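Local coordinates for protein DNA photolyase (PDB 4U63) that repairs cyclobutane pyrimidine dimers in ultraviolet-damaged DNA with light, using a flavin cofactor and probably a methenyltetrahydrofolate antenna, at residues P55-E60 with S204-L209; V115-R120 with A127-L132. One frame throughout, in Å; residues are numbered along the deposited sequence.

Overall arrangement
Both contacts are built on strands of the parallel five-stranded sheet of the N-terminal photolyase domain. Interaction 1 lays the loop after helix 168-177 against strand 53-59. Interaction 2 packs helix 123-138 against strand 114-118, the strand it follows. The two strands are separated in the sheet by strand 27-31. The centres of the contacts are about 19 Å apart. A salt bridge joins them just beyond the ends of the two strands: Glu60 OE1 lies 2.9 Å from Arg120 NH1. Along the chain, interaction 2 is nested inside the loop closed by interaction 1. Neither contact includes a residue of the methenyltetrahydrofolate pocket, and the flavin pocket starts later in the chain, at residue 245.

Interaction 1 of 2, residues P55-E60 with S204-L209; sequences PVYIRE and SNWKLL. With SO4 (sulfate ion), chain N.
Arg59 lies flat on the indole of Trp206. The guanidinium and ring planes are only 13° apart, a stacked cation-pi pair. Arg59 CZ sits 3.6 Å from the centroid of the five-membered ring of Trp206. Arg59 CD adds a CH-pi contact over the six-membered ring, 3.9 Å from its centroid. The chain of Arg59 bends at chi3 (57°), which lets both CD and the guanidinium follow the same indole face.

The apolar part is smaller. Tyr57 CD1 meets Trp206 CZ3 at 3.7 Å, at the edge of the indole and near its plane. The two side chains meet at a slant.

Polar partners surround the stack. Water 1 lies in the guanidinium plane, accepts from Arg59 NH1 at 2.8 Å and donates to Trp206 O at 3.2 Å. Arg59 NE is bonded to Ser96, and Trp206 NE1 to Glu201. These bonds probably help to fix the rotation of both flat groups. At the start of segment 204-209 a sulfate, probably from the crystallisation liquor, is bound by Ser204 N (2.8 Å to O3) and Ser204 OG (3.0 Å to O2).

This arginine-tryptophan cation-pi stack attaches the long loop between helices 168-177 and 219-222 to the Rossmann-like parallel sheet of the photolyase N-terminal domain. Trp206 also touches Leu94 and Ser96 of strand 93-96, an outermost strand of the sheet. Tyr57 packs on Leu74 and Leu78 of helix 68-87, while Ile58 points away from the loop and packs on Trp30 of strand 27-31.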
ATOM      1  N   PRO A  55     -11.750   6.334  21.998  1.00 24.24           N
ATOM      2  CA  PRO A  55     -11.323   5.967  20.651  1.00 22.22           C
ATOM      3  C   PRO A  55     -12.509   5.650  19.752  1.00 24.26           C
ATOM      4  O   PRO A  55     -13.418   4.926  20.166  1.00 25.84           O
ATOM      5  CB  PRO A  55     -10.478   4.710  20.880  1.00 25.02           C
ATOM      6  CG  PRO A  55     -10.104   4.756  22.308  1.00 25.73           C
ATOM      7  CD  PRO A  55     -11.310   5.326  22.971  1.00 25.06           C
ATOM      8  N   VAL A  56     -12.492   6.190  18.539  1.00 23.22           N
ATOM      9  CA  VAL A  56     -13.550   5.943  17.558  1.00 22.80           C
ATOM     10  C   VAL A  56     -12.949   5.694  16.178  1.00 22.01           C
ATOM     11  O   VAL A  56     -11.970   6.341  15.782  1.00 23.54           O
ATOM     12  CB  VAL A  56     -14.579   7.110  17.511  1.00 23.79           C
ATOM     13  CG1 VAL A  56     -13.934   8.423  17.087  1.00 24.07           C
ATOM     14  CG2 VAL A  56     -15.758   6.762  16.599  1.00 25.20           C
ATOM     15  N   TYR A  57     -13.536   4.741  15.462  1.00 22.67           N
ATOM     16  CA  TYR A  57     -13.253   4.540  14.048  1.00 21.49           C
ATOM     17  C   TYR A  57     -14.573   4.737  13.309  1.00 23.25           C
ATOM     18  O   TYR A  57     -15.576   4.097  13.638  1.00 25.15           O
ATOM     19  CB  TYR A  57     -12.688   3.148  13.751  1.00 20.60           C
ATOM     20  CG  TYR A  57     -12.406   2.964  12.278  1.00 20.05           C
ATOM     21  CD1 TYR A  57     -13.410   2.552  11.412  1.00 20.52           C
ATOM     22  CD2 TYR A  57     -11.151   3.248  11.739  1.00 20.88           C
ATOM     23  CE1 TYR A  57     -13.180   2.405  10.063  1.00 21.68           C
ATOM     24  CE2 TYR A  57     -10.909   3.099  10.372  1.00 21.70           C
ATOM     25  CZ  TYR A  57     -11.934   2.675   9.540  1.00 21.63           C
ATOM     26  OH  TYR A  57     -11.753   2.518   8.178  1.00 23.52           O
ATOM     27  N   ILE A  58     -14.549   5.619  12.317  1.00 23.90           N
ATOM     28  CA  ILE A  58     -15.712   5.976  11.541  1.00 24.30           C
ATOM     29  C   ILE A  58     -15.595   5.415  10.127  1.00 25.01           C
ATOM     30  O   ILE A  58     -14.570   5.567   9.459  1.00 24.92           O
ATOM     31  CB  ILE A  58     -15.872   7.515  11.477  1.00 24.80           C
ATOM     32  CG1 ILE A  58     -16.066   8.075  12.893  1.00 25.59           C
ATOM     33  CG2 ILE A  58     -17.043   7.917  10.579  1.00 25.83           C
ATOM     34  CD1 ILE A  58     -16.018   9.585  12.983  1.00 28.23           C
ATOM     35  N   ARG A  59     -16.666   4.775   9.679  1.00 27.05           N
ATOM     36  CA  ARG A  59     -16.793   4.331   8.310  1.00 27.17           C
ATOM     37  C   ARG A  59     -17.300   5.548   7.529  1.00 27.56           C
ATOM     38  O   ARG A  59     -18.488   5.857   7.546  1.00 28.62           O
ATOM     39  CB  ARG A  59     -17.757   3.148   8.247  1.00 31.23           C
ATOM     40  CG  ARG A  59     -17.690   2.303   6.996  1.00 37.38           C
ATOM     41  CD  ARG A  59     -18.178   0.883   7.275  1.00 38.53           C
ATOM     42  NE  ARG A  59     -19.542   0.839   7.824  1.00 38.30           N
ATOM     43  CZ  ARG A  59     -20.531   0.041   7.399  1.00 37.27           C
ATOM     44  NH1 ARG A  59     -20.348  -0.836   6.406  1.00 42.25           N
ATOM     45  NH2 ARG A  59     -21.724   0.112   7.984  1.00 36.46           N
ATOM     46  N   GLU A  60     -16.365   6.253   6.895  1.00 28.84           N
ATOM     47  CA  GLU A  60     -16.659   7.417   6.067  1.00 32.90           C
ATOM     48  C   GLU A  60     -17.099   6.964   4.677  1.00 36.55           C
ATOM     49  O   GLU A  60     -16.822   5.838   4.264  1.00 48.01           O
ATOM     50  CB  GLU A  60     -15.416   8.293   5.898  1.00 34.66           C
ATOM     51  CG  GLU A  60     -14.861   8.933   7.154  1.00 31.31           C
ATOM     52  CD  GLU A  60     -13.538   9.625   6.881  1.00 26.95           C
ATOM     53  OE1 GLU A  60     -12.498   8.952   6.941  1.00 26.63           O
ATOM     54  OE2 GLU A  60     -13.529  10.841   6.602  1.00 26.74           O
ATOM     55  N   SER A 204     -18.918  -7.148  12.788  1.00 29.94           N
ATOM     56  CA  SER A 204     -19.482  -8.194  11.929  1.00 38.00           C
ATOM     57  C   SER A 204     -20.559  -7.674  10.974  1.00 38.97           C
ATOM     58  O   SER A 204     -20.732  -8.223   9.894  1.00 46.11           O
ATOM     59  CB  SER A 204     -20.056  -9.332  12.779  1.00 44.35           C
ATOM     60  OG  SER A 204     -21.068  -8.859  13.649  1.00 43.40           O
ATOM     61  N   ASN A 205     -21.267  -6.613  11.365  1.00 32.44           N
ATOM     62  CA  ASN A 205     -22.323  -6.032  10.526  1.00 34.37           C
ATOM     63  C   ASN A 205     -21.799  -5.162   9.385  1.00 33.83           C
ATOM     64  O   ASN A 205     -22.563  -4.743   8.523  1.00 33.03           O
ATOM     65  CB  ASN A 205     -23.305  -5.230  11.386  1.00 37.21           C
ATOM     66  CG  ASN A 205     -24.112  -6.110  12.333  1.00 40.03           C
ATOM     67  OD1 ASN A 205     -24.321  -7.297  12.076  1.00 41.32           O
ATOM     68  ND2 ASN A 205     -24.575  -5.529  13.427  1.00 40.72           N
ATOM     69  N   TRP A 206     -20.495  -4.894   9.376  1.00 32.22           N
ATOM     70  CA  TRP A 206     -19.891  -4.076   8.321  1.00 30.12           C
ATOM     71  C   TRP A 206     -19.593  -4.859   7.032  1.00 30.91           C
ATOM     72  O   TRP A 206     -19.248  -4.251   6.017  1.00 31.06           O
ATOM     73  CB  TRP A 206     -18.648  -3.367   8.871  1.00 29.14           C
ATOM     74  CG  TRP A 206     -18.997  -2.210   9.775  1.00 29.78           C
ATOM     75  CD1 TRP A 206     -20.237  -1.885  10.260  1.00 32.28           C
ATOM     76  CD2 TRP A 206     -18.097  -1.239  10.308  1.00 28.62           C
ATOM     77  NE1 TRP A 206     -20.161  -0.773  11.048  1.00 32.11           N
ATOM     78  CE2 TRP A 206     -18.860  -0.352  11.096  1.00 28.50           C
ATOM     79  CE3 TRP A 206     -16.715  -1.027  10.196  1.00 29.07           C
ATOM     80  CZ2 TRP A 206     -18.295   0.730  11.767  1.00 29.47           C
ATOM     81  CZ3 TRP A 206     -16.149   0.059  10.871  1.00 28.22           C
ATOM     82  CH2 TRP A 206     -16.943   0.921  11.642  1.00 27.31           C
ATOM     83  N   LYS A 207     -19.734  -6.191   7.073  1.00 30.85           N
ATOM     84  CA  LYS A 207     -19.612  -7.041   5.876  1.00 32.06           C
ATOM     85  C   LYS A 207     -18.265  -6.852   5.164  1.00 32.23           C
ATOM     86  O   LYS A 207     -18.192  -6.797   3.936  1.00 34.06           O
ATOM     87  CB  LYS A 207     -20.779  -6.771   4.903  1.00 33.58           C
ATOM     88  CG  LYS A 207     -22.167  -6.912   5.521  1.00 39.32           C
ATOM     89  CD  LYS A 207     -23.248  -6.458   4.552  1.00 47.84           C
ATOM     90  CE  LYS A 207     -24.632  -6.568   5.178  1.00 65.12           C
ATOM     91  NZ  LYS A 207     -25.732  -6.338   4.195  1.00 74.80           N
ATOM     92  N   LEU A 208     -17.196  -6.748   5.947  1.00 30.38           N
ATOM     93  CA  LEU A 208     -15.877  -6.530   5.388  1.00 29.54           C
ATOM     94  C   LEU A 208     -15.226  -7.813   4.913  1.00 29.87           C
ATOM     95  O   LEU A 208     -14.351  -7.761   4.057  1.00 32.58           O
ATOM     96  CB  LEU A 208     -14.977  -5.835   6.403  1.00 28.39           C
ATOM     97  CG  LEU A 208     -15.356  -4.403   6.771  1.00 27.23           C
ATOM     98  CD1 LEU A 208     -14.536  -3.950   7.966  1.00 27.95           C
ATOM     99  CD2 LEU A 208     -15.154  -3.463   5.597  1.00 29.48           C
ATOM    100  N   LEU A 209     -15.642  -8.957   5.457  1.00 31.25           N
ATOM    101  CA  LEU A 209     -15.018 -10.234   5.118  1.00 34.20           C
ATOM    102  C   LEU A 209     -15.713 -10.946   3.961  1.00 40.68           C
ATOM    103  O   LEU A 209     -16.917 -10.771   3.761  1.00 39.48           O
ATOM    104  CB  LEU A 209     -15.013 -11.173   6.323  1.00 34.34           C
ATOM    105  CG  LEU A 209     -14.140 -10.824   7.522  1.00 34.88           C
ATOM    106  CD1 LEU A 209     -14.267 -11.945   8.548  1.00 35.80           C
ATOM    107  CD2 LEU A 209     -12.684 -10.599   7.128  1.00 32.03           C
TER
HETATM  108  S   SO4 N1013     -19.060  -8.668  16.663  0.60 52.03           S
HETATM  109  O1  SO4 N1013     -18.696  -7.811  17.814  0.60 50.62           O
HETATM  110  O2  SO4 N1013     -20.535  -8.816  16.601  0.60 56.97           O
HETATM  111  O3  SO4 N1013     -18.567  -8.063  15.409  0.60 47.32           O
HETATM  112  O4  SO4 N1013     -18.456 -10.007  16.838  0.60 55.80           O
HETATM  113  O   HOH W   1     -18.072  -1.453   4.946  1.00 43.92           O

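Interaction 2 of 2, residues V115-R120 with A127-L132; sequences VVWNRR and ATDKAL. With SO4 (sulfate ion), chain D; SO4 (sulfate ion), chain E.
Strand 114-118 ends at Asn118, and the chain goes on as a loop through Arg119 and Arg120. Segment 127-132 lies within helix 123-138, the next element of the chain. The helix is regular here, with Ala131 N bonded to Ala127 O and Leu132 N to Thr128 O. The two backbones share no direct hydrogen bond. The contact is made by side chains, by Asp129 O against Trp117, and by a water held between Arg120 N and Asp129 OD2.

NE and NH2 of Arg120 each take one carboxylate oxygen of Asp129 in a two-point salt bridge. Arg120 NE reaches Asp129 OD2 at 3.1 Å, and Arg120 NH2 reaches Asp129 OD1 at 2.9 Å. Both bonds are bent, with N-H...acceptor angles of 139° and 135°. The two flat groups are nearly parallel but offset, and each oxygen is met from above the carboxylate plane. At chi1 57° the Arg120 chain leaves CB flanked by both N and C of its own backbone, and its straight run beyond CG carries the guanidinium across to the helix. Arg120 NH2 also touches Thr128 CG2 at 3.6 Å. Water 2 accepts from Arg120 N at 3.0 Å and donates to Asp129 OD2 at 2.7 Å. Arg32 makes a further salt bridge to this oxygen, so positive charge from two arginines probably keeps Asp129 ionised.

The indole of Trp117 packs against the helix at Asp129 and Leu132. Trp117 CZ2 is 3.7 Å from Asp129 O, and Trp117 CZ3 lies 4.2 Å from Leu132 CD2. Nearby, Arg119 binds two sulfates, probably from the crystallisation liquor.

The contact forms the first half of the beta-alpha-beta unit of strand 114-118, helix 123-138 and strand 142-146. Trp30 of strand 27-31 meets Trp117 edge-to-face and also touches Leu132, which reaches Leu103 of helix 99-110.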
ATOM      1  N   VAL A 115     -10.871  16.859  20.138  1.00 23.50           N
ATOM      2  CA  VAL A 115     -10.770  15.766  19.193  1.00 23.54           C
ATOM      3  C   VAL A 115      -9.351  15.784  18.656  1.00 23.69           C
ATOM      4  O   VAL A 115      -8.859  16.833  18.249  1.00 23.45           O
ATOM      5  CB  VAL A 115     -11.742  15.891  18.007  1.00 25.84           C
ATOM      6  CG1 VAL A 115     -11.602  14.680  17.086  1.00 26.54           C
ATOM      7  CG2 VAL A 115     -13.180  16.032  18.492  1.00 27.53           C
ATOM      8  N   VAL A 116      -8.700  14.623  18.668  1.00 21.86           N
ATOM      9  CA  VAL A 116      -7.394  14.476  18.062  1.00 22.48           C
ATOM     10  C   VAL A 116      -7.402  13.410  16.977  1.00 21.69           C
ATOM     11  O   VAL A 116      -8.200  12.459  17.011  1.00 22.19           O
ATOM     12  CB  VAL A 116      -6.297  14.137  19.100  1.00 23.82           C
ATOM     13  CG1 VAL A 116      -6.161  15.268  20.109  1.00 24.24           C
ATOM     14  CG2 VAL A 116      -6.581  12.807  19.800  1.00 23.52           C
ATOM     15  N   TRP A 117      -6.509  13.584  16.016  1.00 20.54           N
ATOM     16  CA  TRP A 117      -6.252  12.580  15.009  1.00 21.32           C
ATOM     17  C   TRP A 117      -4.844  12.699  14.443  1.00 21.75           C
ATOM     18  O   TRP A 117      -4.179  13.722  14.586  1.00 22.26           O
ATOM     19  CB  TRP A 117      -7.289  12.641  13.873  1.00 19.76           C
ATOM     20  CG  TRP A 117      -7.376  13.943  13.060  1.00 21.59           C
ATOM     21  CD1 TRP A 117      -6.446  14.436  12.172  1.00 22.71           C
ATOM     22  CD2 TRP A 117      -8.479  14.862  13.028  1.00 22.44           C
ATOM     23  NE1 TRP A 117      -6.903  15.613  11.612  1.00 22.23           N
ATOM     24  CE2 TRP A 117      -8.143  15.896  12.121  1.00 21.10           C
ATOM     25  CE3 TRP A 117      -9.714  14.920  13.689  1.00 22.88           C
ATOM     26  CZ2 TRP A 117      -9.003  16.973  11.856  1.00 21.10           C
ATOM     27  CZ3 TRP A 117     -10.568  15.988  13.425  1.00 23.23           C
ATOM     28  CH2 TRP A 117     -10.206  17.003  12.514  1.00 24.45           C
ATOM     29  N   ASN A 118      -4.401  11.623  13.814  1.00 19.63           N
ATOM     30  CA  ASN A 118      -3.165  11.634  13.066  1.00 19.75           C
ATOM     31  C   ASN A 118      -3.441  12.086  11.650  1.00 20.77           C
ATOM     32  O   ASN A 118      -4.390  11.620  11.006  1.00 21.36           O
ATOM     33  CB  ASN A 118      -2.528  10.256  13.094  1.00 20.15           C
ATOM     34  CG  ASN A 118      -2.069   9.887  14.484  1.00 22.19           C
ATOM     35  OD1 ASN A 118      -1.304  10.633  15.101  1.00 22.95           O
ATOM     36  ND2 ASN A 118      -2.537   8.767  14.997  1.00 20.54           N
ATOM     37  N   ARG A 119      -2.603  13.000  11.174  1.00 19.99           N
ATOM     38  CA  ARG A 119      -2.746  13.552   9.833  1.00 21.60           C
ATOM     39  C   ARG A 119      -2.680  12.444   8.796  1.00 20.72           C
ATOM     40  O   ARG A 119      -1.956  11.440   8.973  1.00 19.83           O
ATOM     41  CB  ARG A 119      -1.642  14.568   9.548  1.00 23.38           C
ATOM     42  CG  ARG A 119      -1.756  15.820  10.369  1.00 26.83           C
ATOM     43  CD  ARG A 119      -0.502  16.657  10.266  1.00 30.31           C
ATOM     44  NE  ARG A 119      -0.519  17.703  11.278  1.00 30.21           N
ATOM     45  CZ  ARG A 119       0.554  18.338  11.740  1.00 33.81           C
ATOM     46  NH1 ARG A 119       1.780  18.046  11.293  1.00 36.18           N
ATOM     47  NH2 ARG A 119       0.399  19.277  12.668  1.00 36.92           N
ATOM     48  N   ARG A 120      -3.466  12.620   7.745  1.00 20.46           N
ATOM     49  CA  ARG A 120      -3.426  11.762   6.573  1.00 20.57           C
ATOM     50  C   ARG A 120      -3.098  12.684   5.433  1.00 20.77           C
ATOM     51  O   ARG A 120      -3.637  13.780   5.340  1.00 23.53           O
ATOM     52  CB  ARG A 120      -4.739  11.007   6.355  1.00 21.41           C
ATOM     53  CG  ARG A 120      -5.978  11.866   6.224  1.00 20.95           C
ATOM     54  CD  ARG A 120      -7.220  11.005   6.226  1.00 22.45           C
ATOM     55  NE  ARG A 120      -8.437  11.795   6.399  1.00 23.17           N
ATOM     56  CZ  ARG A 120      -9.672  11.294   6.411  1.00 22.98           C
ATOM     57  NH1 ARG A 120      -9.878   9.990   6.256  1.00 22.25           N
ATOM     58  NH2 ARG A 120     -10.713  12.106   6.582  1.00 25.70           N
ATOM     59  N   ALA A 127      -8.092  17.351   2.859  1.00 24.82           N
ATOM     60  CA  ALA A 127      -9.114  18.377   2.635  1.00 25.57           C
ATOM     61  C   ALA A 127     -10.347  18.155   3.517  1.00 24.58           C
ATOM     62  O   ALA A 127     -10.899  19.108   4.072  1.00 26.94           O
ATOM     63  CB  ALA A 127      -9.515  18.423   1.165  1.00 27.58           C
ATOM     64  N   THR A 128     -10.772  16.895   3.631  1.00 24.99           N
ATOM     65  CA  THR A 128     -11.860  16.516   4.537  1.00 24.87           C
ATOM     66  C   THR A 128     -11.541  16.940   5.973  1.00 23.18           C
ATOM     67  O   THR A 128     -12.365  17.543   6.649  1.00 26.24           O
ATOM     68  CB  THR A 128     -12.099  14.994   4.476  1.00 25.45           C
ATOM     69  OG1 THR A 128     -12.584  14.646   3.171  1.00 27.85           O
ATOM     70  CG2 THR A 128     -13.104  14.542   5.519  1.00 26.21           C
ATOM     71  N   ASP A 129     -10.332  16.617   6.420  1.00 23.71           N
ATOM     72  CA  ASP A 129      -9.860  17.001   7.750  1.00 22.80           C
ATOM     73  C   ASP A 129      -9.792  18.507   7.942  1.00 22.82           C
ATOM     74  O   ASP A 129     -10.219  19.016   8.976  1.00 24.47           O
ATOM     75  CB  ASP A 129      -8.490  16.386   8.028  1.00 21.62           C
ATOM     76  CG  ASP A 129      -8.539  14.881   8.098  1.00 22.87           C
ATOM     77  OD1 ASP A 129      -9.648  14.305   8.196  1.00 25.14           O
ATOM     78  OD2 ASP A 129      -7.469  14.258   8.047  1.00 23.92           O
ATOM     79  N   LYS A 130      -9.255  19.224   6.964  1.00 23.59           N
ATOM     80  CA  LYS A 130      -9.174  20.692   7.060  1.00 24.03           C
ATOM     81  C   LYS A 130     -10.559  21.322   7.262  1.00 25.96           C
ATOM     82  O   LYS A 130     -10.734  22.208   8.111  1.00 26.26           O
ATOM     83  CB  LYS A 130      -8.486  21.285   5.823  1.00 25.92           C
ATOM     84  CG  LYS A 130      -8.303  22.806   5.872  1.00 28.66           C
ATOM     85  CD  LYS A 130      -7.499  23.326   4.688  1.00 33.48           C
ATOM     86  CE  LYS A 130      -7.241  24.827   4.803  1.00 39.11           C
ATOM     87  NZ  LYS A 130      -6.665  25.386   3.546  1.00 45.61           N
ATOM     88  N   ALA A 131     -11.538  20.859   6.490  1.00 25.39           N
ATOM     89  CA  ALA A 131     -12.893  21.417   6.554  1.00 27.00           C
ATOM     90  C   ALA A 131     -13.552  21.104   7.893  1.00 26.12           C
ATOM     91  O   ALA A 131     -14.157  21.972   8.519  1.00 27.19           O
ATOM     92  CB  ALA A 131     -13.743  20.892   5.410  1.00 27.01           C
ATOM     93  N   LEU A 132     -13.409  19.856   8.327  1.00 23.77           N
ATOM     94  CA  LEU A 132     -13.992  19.397   9.571  1.00 26.44           C
ATOM     95  C   LEU A 132     -13.395  20.138  10.758  1.00 26.26           C
ATOM     96  O   LEU A 132     -14.125  20.568  11.663  1.00 27.38           O
ATOM     97  CB  LEU A 132     -13.773  17.896   9.715  1.00 29.61           C
ATOM     98  CG  LEU A 132     -14.327  17.243  10.971  1.00 32.60           C
ATOM     99  CD1 LEU A 132     -15.835  17.398  11.073  1.00 30.38           C
ATOM    100  CD2 LEU A 132     -13.925  15.786  10.963  1.00 34.74           C
TER
HETATM  101  S   SO4 D1003       3.745  20.316  13.734  0.75 67.09           S
HETATM  102  O1  SO4 D1003       2.417  20.888  13.443  0.75 59.26           O
HETATM  103  O2  SO4 D1003       3.976  20.328  15.192  0.75 66.14           O
HETATM  104  O3  SO4 D1003       4.774  21.141  13.073  0.75 71.23           O
HETATM  105  O4  SO4 D1003       3.827  18.927  13.229  0.75 59.34           O
HETATM  106  S   SO4 E1004      -3.104  21.261  13.959  1.00 40.65           S
HETATM  107  O1  SO4 E1004      -3.571  22.658  13.893  1.00 38.65           O
HETATM  108  O2  SO4 E1004      -3.245  20.716  15.319  1.00 39.50           O
HETATM  109  O3  SO4 E1004      -3.920  20.475  13.009  1.00 44.05           O
HETATM  110  O4  SO4 E1004      -1.676  21.203  13.583  1.00 44.80           O
HETATM  111  O   HOH W   2      -4.980  15.191   7.867  1.00 23.46           O